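Local coordinates for protein argonaute (PDB 5G5S) that cuts single-stranded DNA targets selected by a short DNA guide, and may serve in defence against invading genetic elements, at residues A[316-319]-A[323-326]; A[346-349]-A[353-356]. All blocks are in the same frame, centred on the assembly; numbering follows the deposited sequence.

Contact 1 (A[316-319]-A[323-326]); sequences VKDV and PTKI
Val-316 and Thr-324 face each other as the hydrogen-bonded pair of an antiparallel beta hairpin, formed by strands 314-317 and 323-326 ahead of the Mid domain in the chain. Two backbone bonds join them, and they are unequal. Thr-324 N reaches Val-316 O at 2.9 Å, whereas the return bond from Val-316 N to Thr-324 O is weak at 3.3 Å. Val-316 O also takes a CA-H...O contact from Pro-323, whose CA lies 3.4 Å away, so one carbonyl meets both residues at the start of the second strand.

The next pair, Lys-317 with Pro-323, is non-hydrogen-bonded, and their CA atoms come within 4.6 Å. The Lys-317 chain bends at chi2 (-69°), which lays CD beside the proline, 4.1 Å from its N. Apolar contact on the other face is slight: Val-316 CG2, wedged between its own N and carbonyl carbon, meets Ile-326 CG1 at 4.0 Å.

Polar side chains tie the turn. Asp-318 OD1 bonds to Asn-322 N and, weakly, to Asn-320 N, while Thr-324 OG1 makes a weak bond to Asn-322 O. Strand 492-493 pairs with the other edge of 314-317, which becomes the middle of a three-stranded antiparallel sheet, and Lys-325 forms a salt bridge to Asp-494. Across the mouth of the turn the Asp-318 and Thr-324 side chains cross at about a right angle, with Asp-318 CB 3.6 Å from Thr-324 OG1.

Contact 2 (A[346-349]-A[353-356]); sequences PYDV and IRNK
Asp-348 and Arg-354 make a salt bridge across a turn of irregular chain at the very start of the Mid domain. OD1 of Asp-348 lies at the edge of the guanidinium, near its plane, 3.1 Å from Arg-354 NH1. The bond is weak, bent to 122° at the hydrogen, and the carboxylate plane is turned 66° from that of the guanidinium. Arg-354 starts out extended, then folds at chi2 and chi3, which brings the group back over Val-349: CD packs 3.4 Å from Val-349 O, and Val-349 O lies 3.1 Å from Arg-354 NH1, oblique to the guanidinium plane. A long, weak ion pair to Glu-394 gives NH1 a second anionic neighbour.

Beneath this polar layer two buried side chains meet at about a right angle. Val-349 is directed toward 353-356, and its CG1, set anti to its N (chi1 176°), touches Ile-353 CD1 at 3.9 Å and Arg-354 CA at 4.0 Å.

Tyr-347 and Asp-348 form a classic beta bulge facing Lys-489, beyond helix 473-485. Ile-353 packs on Pro-396, and backbone hydrogen bonds between Asn-355 and Glu-394 and between Lys-356 and Lys-397 lead the chain into strand 357-365, beside strand 397-407 in the parallel Mid sheet.

The two contacts follow one another along the chain, their centres 16 Å apart, and Tyr-347 joins them. Its ring lies against the hairpin of contact 1: Tyr-347 OH is 3.2 Å from Pro-323 CB, and Tyr-347 CE2 is 3.7 Å from Lys-317 CE in a cation-pi pair. Lys-317 also bonds through its backbone to Leu-345. Thus the hairpin 314-326 rests on the start of the Mid domain, where contact 2 turns the chain; this domain binds the guide's phosphorylated 5' end. Contact 1 lies away from the guide-binding and catalytic sites; in contact 2 the Ile-353 side chain is about 9 Å from that of Lys-485, an inferred metal-binding residue.

Contact 1 (A[316-319]-A[323-326])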
ATOM      1  N   VAL A 316       8.379  26.332  -4.608  1.00 76.28           N
ATOM      2  CA  VAL A 316       9.761  26.045  -5.003  1.00 75.94           C
ATOM      3  C   VAL A 316      10.508  27.367  -4.925  1.00 83.58           C
ATOM      4  O   VAL A 316       9.864  28.416  -4.841  1.00 85.52           O
ATOM      5  CB  VAL A 316       9.852  25.456  -6.438  1.00 78.87           C
ATOM      6  CG1 VAL A 316       9.559  23.971  -6.441  1.00 76.19           C
ATOM      7  CG2 VAL A 316       8.938  26.188  -7.418  1.00 80.11           C
ATOM      8  N   LYS A 317      11.845  27.342  -4.988  1.00 80.90           N
ATOM      9  CA  LYS A 317      12.588  28.600  -5.007  1.00 84.51           C
ATOM     10  C   LYS A 317      12.853  29.012  -6.459  1.00 90.84           C
ATOM     11  O   LYS A 317      12.842  28.159  -7.350  1.00 87.77           O
ATOM     12  CB  LYS A 317      13.903  28.513  -4.200  1.00 87.86           C
ATOM     13  CG  LYS A 317      13.752  28.053  -2.741  1.00 91.36           C
ATOM     14  CD  LYS A 317      13.038  29.066  -1.848  1.00 97.73           C
ATOM     15  CE  LYS A 317      13.257  28.795  -0.380  1.00107.92           C
ATOM     16  NZ  LYS A 317      14.654  29.095   0.039  1.00120.94           N
ATOM     17  N   ASP A 318      13.028  30.327  -6.704  1.00 92.49           N
ATOM     18  CA  ASP A 318      13.364  30.874  -8.021  1.00 94.65           C
ATOM     19  C   ASP A 318      14.887  31.055  -8.072  1.00101.17           C
ATOM     20  O   ASP A 318      15.571  30.627  -7.145  1.00100.53           O
ATOM     21  CB  ASP A 318      12.606  32.195  -8.304  1.00 99.54           C
ATOM     22  CG  ASP A 318      12.694  33.289  -7.244  1.00115.92           C
ATOM     23  OD1 ASP A 318      13.771  33.432  -6.616  1.00119.13           O
ATOM     24  OD2 ASP A 318      11.694  34.022  -7.064  1.00122.53           O
ATOM     25  N   VAL A 319      15.425  31.701  -9.117  1.00101.53           N
ATOM     26  CA  VAL A 319      16.874  31.895  -9.215  1.00104.43           C
ATOM     27  C   VAL A 319      17.498  32.783  -8.092  1.00112.07           C
ATOM     28  O   VAL A 319      18.692  32.660  -7.805  1.00113.77           O
ATOM     29  CB  VAL A 319      17.332  32.209 -10.653  1.00110.44           C
ATOM     30  CG1 VAL A 319      17.354  33.709 -10.923  1.00114.68           C
ATOM     31  CG2 VAL A 319      18.679  31.563 -10.955  1.00111.43           C
ATOM     32  N   PRO A 323      10.411  32.132  -2.731  1.00 96.83           N
ATOM     33  CA  PRO A 323       9.308  31.202  -3.049  1.00 93.27           C
ATOM     34  C   PRO A 323       8.399  31.622  -4.206  1.00 98.13           C
ATOM     35  O   PRO A 323       8.067  32.798  -4.326  1.00100.19           O
ATOM     36  CB  PRO A 323       8.535  31.103  -1.727  1.00 94.49           C
ATOM     37  CG  PRO A 323       9.528  31.487  -0.683  1.00100.57           C
ATOM     38  CD  PRO A 323      10.342  32.566  -1.323  1.00 99.51           C
ATOM     39  N   THR A 324       8.001  30.645  -5.051  1.00 93.18           N
ATOM     40  CA  THR A 324       7.143  30.835  -6.229  1.00 93.32           C
ATOM     41  C   THR A 324       6.105  29.723  -6.349  1.00 93.66           C
ATOM     42  O   THR A 324       6.434  28.553  -6.145  1.00 89.91           O
ATOM     43  CB  THR A 324       7.969  30.868  -7.523  1.00102.55           C
ATOM     44  OG1 THR A 324       9.365  30.937  -7.229  1.00103.43           O
ATOM     45  CG2 THR A 324       7.541  31.991  -8.457  1.00103.63           C
ATOM     46  N   LYS A 325       4.863  30.093  -6.721  1.00 91.78           N
ATOM     47  CA  LYS A 325       3.746  29.163  -6.896  1.00 89.96           C
ATOM     48  C   LYS A 325       3.848  28.368  -8.192  1.00 93.73           C
ATOM     49  O   LYS A 325       4.004  28.936  -9.275  1.00 95.57           O
ATOM     50  CB  LYS A 325       2.389  29.877  -6.793  1.00 93.38           C
ATOM     51  CG  LYS A 325       1.690  29.657  -5.459  1.00 97.91           C
ATOM     52  CD  LYS A 325       0.740  30.796  -5.119  1.00110.11           C
ATOM     53  CE  LYS A 325      -0.692  30.532  -5.523  1.00122.35           C
ATOM     54  NZ  LYS A 325      -1.542  30.192  -4.351  1.00129.56           N
ATOM     55  N   ILE A 326       3.768  27.043  -8.053  1.00 87.68           N
ATOM     56  CA  ILE A 326       3.797  26.044  -9.113  1.00 86.33           C
ATOM     57  C   ILE A 326       2.575  25.152  -8.870  1.00 89.64           C
ATOM     58  O   ILE A 326       2.228  24.920  -7.714  1.00 89.68           O
ATOM     59  CB  ILE A 326       5.181  25.312  -9.092  1.00 87.80           C
ATOM     60  CG1 ILE A 326       6.104  25.763 -10.246  1.00 89.57           C
ATOM     61  CG2 ILE A 326       5.127  23.780  -8.915  1.00 86.20           C
ATOM     62  CD1 ILE A 326       5.653  25.388 -11.697  1.00102.91           C
TER

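Contact 2 (A[346-349]-A[353-356])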
ATOM      1  N   PRO A 346      15.709  24.110  -5.311  1.00 80.26           N
ATOM      2  CA  PRO A 346      15.127  23.403  -4.160  1.00 77.34           C
ATOM      3  C   PRO A 346      15.075  24.196  -2.864  1.00 81.72           C
ATOM      4  O   PRO A 346      15.902  25.074  -2.642  1.00 85.27           O
ATOM      5  CB  PRO A 346      16.031  22.180  -4.017  1.00 78.35           C
ATOM      6  CG  PRO A 346      17.342  22.634  -4.509  1.00 85.71           C
ATOM      7  CD  PRO A 346      17.034  23.550  -5.655  1.00 83.13           C
ATOM      8  N   TYR A 347      14.101  23.866  -2.006  1.00 75.99           N
ATOM      9  CA  TYR A 347      13.909  24.470  -0.686  1.00 76.73           C
ATOM     10  C   TYR A 347      15.029  24.099   0.274  1.00 81.14           C
ATOM     11  O   TYR A 347      15.446  24.948   1.059  1.00 83.81           O
ATOM     12  CB  TYR A 347      12.552  24.058  -0.078  1.00 75.03           C
ATOM     13  CG  TYR A 347      11.524  25.161  -0.118  1.00 76.86           C
ATOM     14  CD1 TYR A 347      10.832  25.453  -1.291  1.00 78.29           C
ATOM     15  CD2 TYR A 347      11.258  25.934   1.009  1.00 79.18           C
ATOM     16  CE1 TYR A 347       9.905  26.493  -1.343  1.00 80.74           C
ATOM     17  CE2 TYR A 347      10.320  26.965   0.975  1.00 81.77           C
ATOM     18  CZ  TYR A 347       9.647  27.243  -0.206  1.00 88.64           C
ATOM     19  OH  TYR A 347       8.711  28.246  -0.248  1.00 89.74           O
ATOM     20  N   ASP A 348      15.497  22.832   0.232  1.00 79.12           N
ATOM     21  CA  ASP A 348      16.575  22.333   1.088  1.00 80.69           C
ATOM     22  C   ASP A 348      17.259  21.103   0.499  1.00 82.31           C
ATOM     23  O   ASP A 348      16.596  20.215  -0.033  1.00 79.62           O
ATOM     24  CB  ASP A 348      16.066  22.032   2.522  1.00 83.12           C
ATOM     25  CG  ASP A 348      17.160  21.809   3.555  1.00100.59           C
ATOM     26  OD1 ASP A 348      18.135  22.604   3.578  1.00106.34           O
ATOM     27  OD2 ASP A 348      17.016  20.879   4.381  1.00105.19           O
ATOM     28  N   VAL A 349      18.591  21.057   0.613  1.00 80.77           N
ATOM     29  CA  VAL A 349      19.456  19.958   0.179  1.00 79.47           C
ATOM     30  C   VAL A 349      20.171  19.451   1.461  1.00 86.29           C
ATOM     31  O   VAL A 349      20.705  20.288   2.201  1.00 90.53           O
ATOM     32  CB  VAL A 349      20.467  20.418  -0.918  1.00 85.51           C
ATOM     33  CG1 VAL A 349      21.429  19.295  -1.306  1.00 84.73           C
ATOM     34  CG2 VAL A 349      19.746  20.949  -2.156  1.00 83.82           C
ATOM     35  N   ILE A 353      25.161  15.924   1.228  1.00 96.05           N
ATOM     36  CA  ILE A 353      25.309  16.059  -0.232  1.00 95.05           C
ATOM     37  C   ILE A 353      25.242  17.520  -0.766  1.00100.38           C
ATOM     38  O   ILE A 353      25.240  17.722  -1.988  1.00 98.36           O
ATOM     39  CB  ILE A 353      24.403  15.078  -1.036  1.00 93.64           C
ATOM     40  CG1 ILE A 353      22.902  15.239  -0.699  1.00 90.71           C
ATOM     41  CG2 ILE A 353      24.872  13.627  -0.903  1.00 94.19           C
ATOM     42  CD1 ILE A 353      22.045  15.531  -1.885  1.00 94.55           C
ATOM     43  N   ARG A 354      25.227  18.526   0.146  1.00 99.67           N
ATOM     44  CA  ARG A 354      25.167  19.956  -0.191  1.00101.93           C
ATOM     45  C   ARG A 354      26.387  20.395  -1.029  1.00109.54           C
ATOM     46  O   ARG A 354      27.523  20.287  -0.561  1.00112.11           O
ATOM     47  CB  ARG A 354      25.029  20.802   1.090  1.00105.22           C
ATOM     48  CG  ARG A 354      24.549  22.228   0.847  1.00119.21           C
ATOM     49  CD  ARG A 354      23.229  22.505   1.541  1.00131.00           C
ATOM     50  NE  ARG A 354      23.399  22.802   2.965  1.00143.59           N
ATOM     51  CZ  ARG A 354      22.401  23.077   3.799  1.00158.68           C
ATOM     52  NH1 ARG A 354      21.146  23.092   3.365  1.00144.75           N
ATOM     53  NH2 ARG A 354      22.650  23.339   5.075  1.00147.98           N
ATOM     54  N   ASN A 355      26.128  20.872  -2.273  1.00105.79           N
ATOM     55  CA  ASN A 355      27.105  21.305  -3.290  1.00108.69           C
ATOM     56  C   ASN A 355      28.358  20.427  -3.401  1.00114.41           C
ATOM     57  O   ASN A 355      29.484  20.902  -3.254  1.00119.21           O
ATOM     58  CB  ASN A 355      27.365  22.833  -3.328  1.00112.59           C
ATOM     59  CG  ASN A 355      27.385  23.562  -1.998  1.00134.73           C
ATOM     60  OD1 ASN A 355      28.115  23.204  -1.068  1.00134.22           O
ATOM     61  ND2 ASN A 355      26.632  24.654  -1.906  1.00121.62           N
ATOM     62  N   LYS A 356      28.128  19.123  -3.625  1.00107.38           N
ATOM     63  CA  LYS A 356      29.166  18.099  -3.743  1.00108.59           C
ATOM     64  C   LYS A 356      29.175  17.450  -5.123  1.00111.98           C
ATOM     65  O   LYS A 356      28.127  17.315  -5.749  1.00107.39           O
ATOM     66  CB  LYS A 356      29.001  17.030  -2.649  1.00108.55           C
ATOM     67  CG  LYS A 356      29.440  17.509  -1.268  1.00125.21           C
ATOM     68  CD  LYS A 356      29.332  16.422  -0.214  1.00130.04           C
ATOM     69  CE  LYS A 356      29.615  16.942   1.175  1.00138.57           C
ATOM     70  NZ  LYS A 356      31.071  17.048   1.448  1.00152.83           N
TER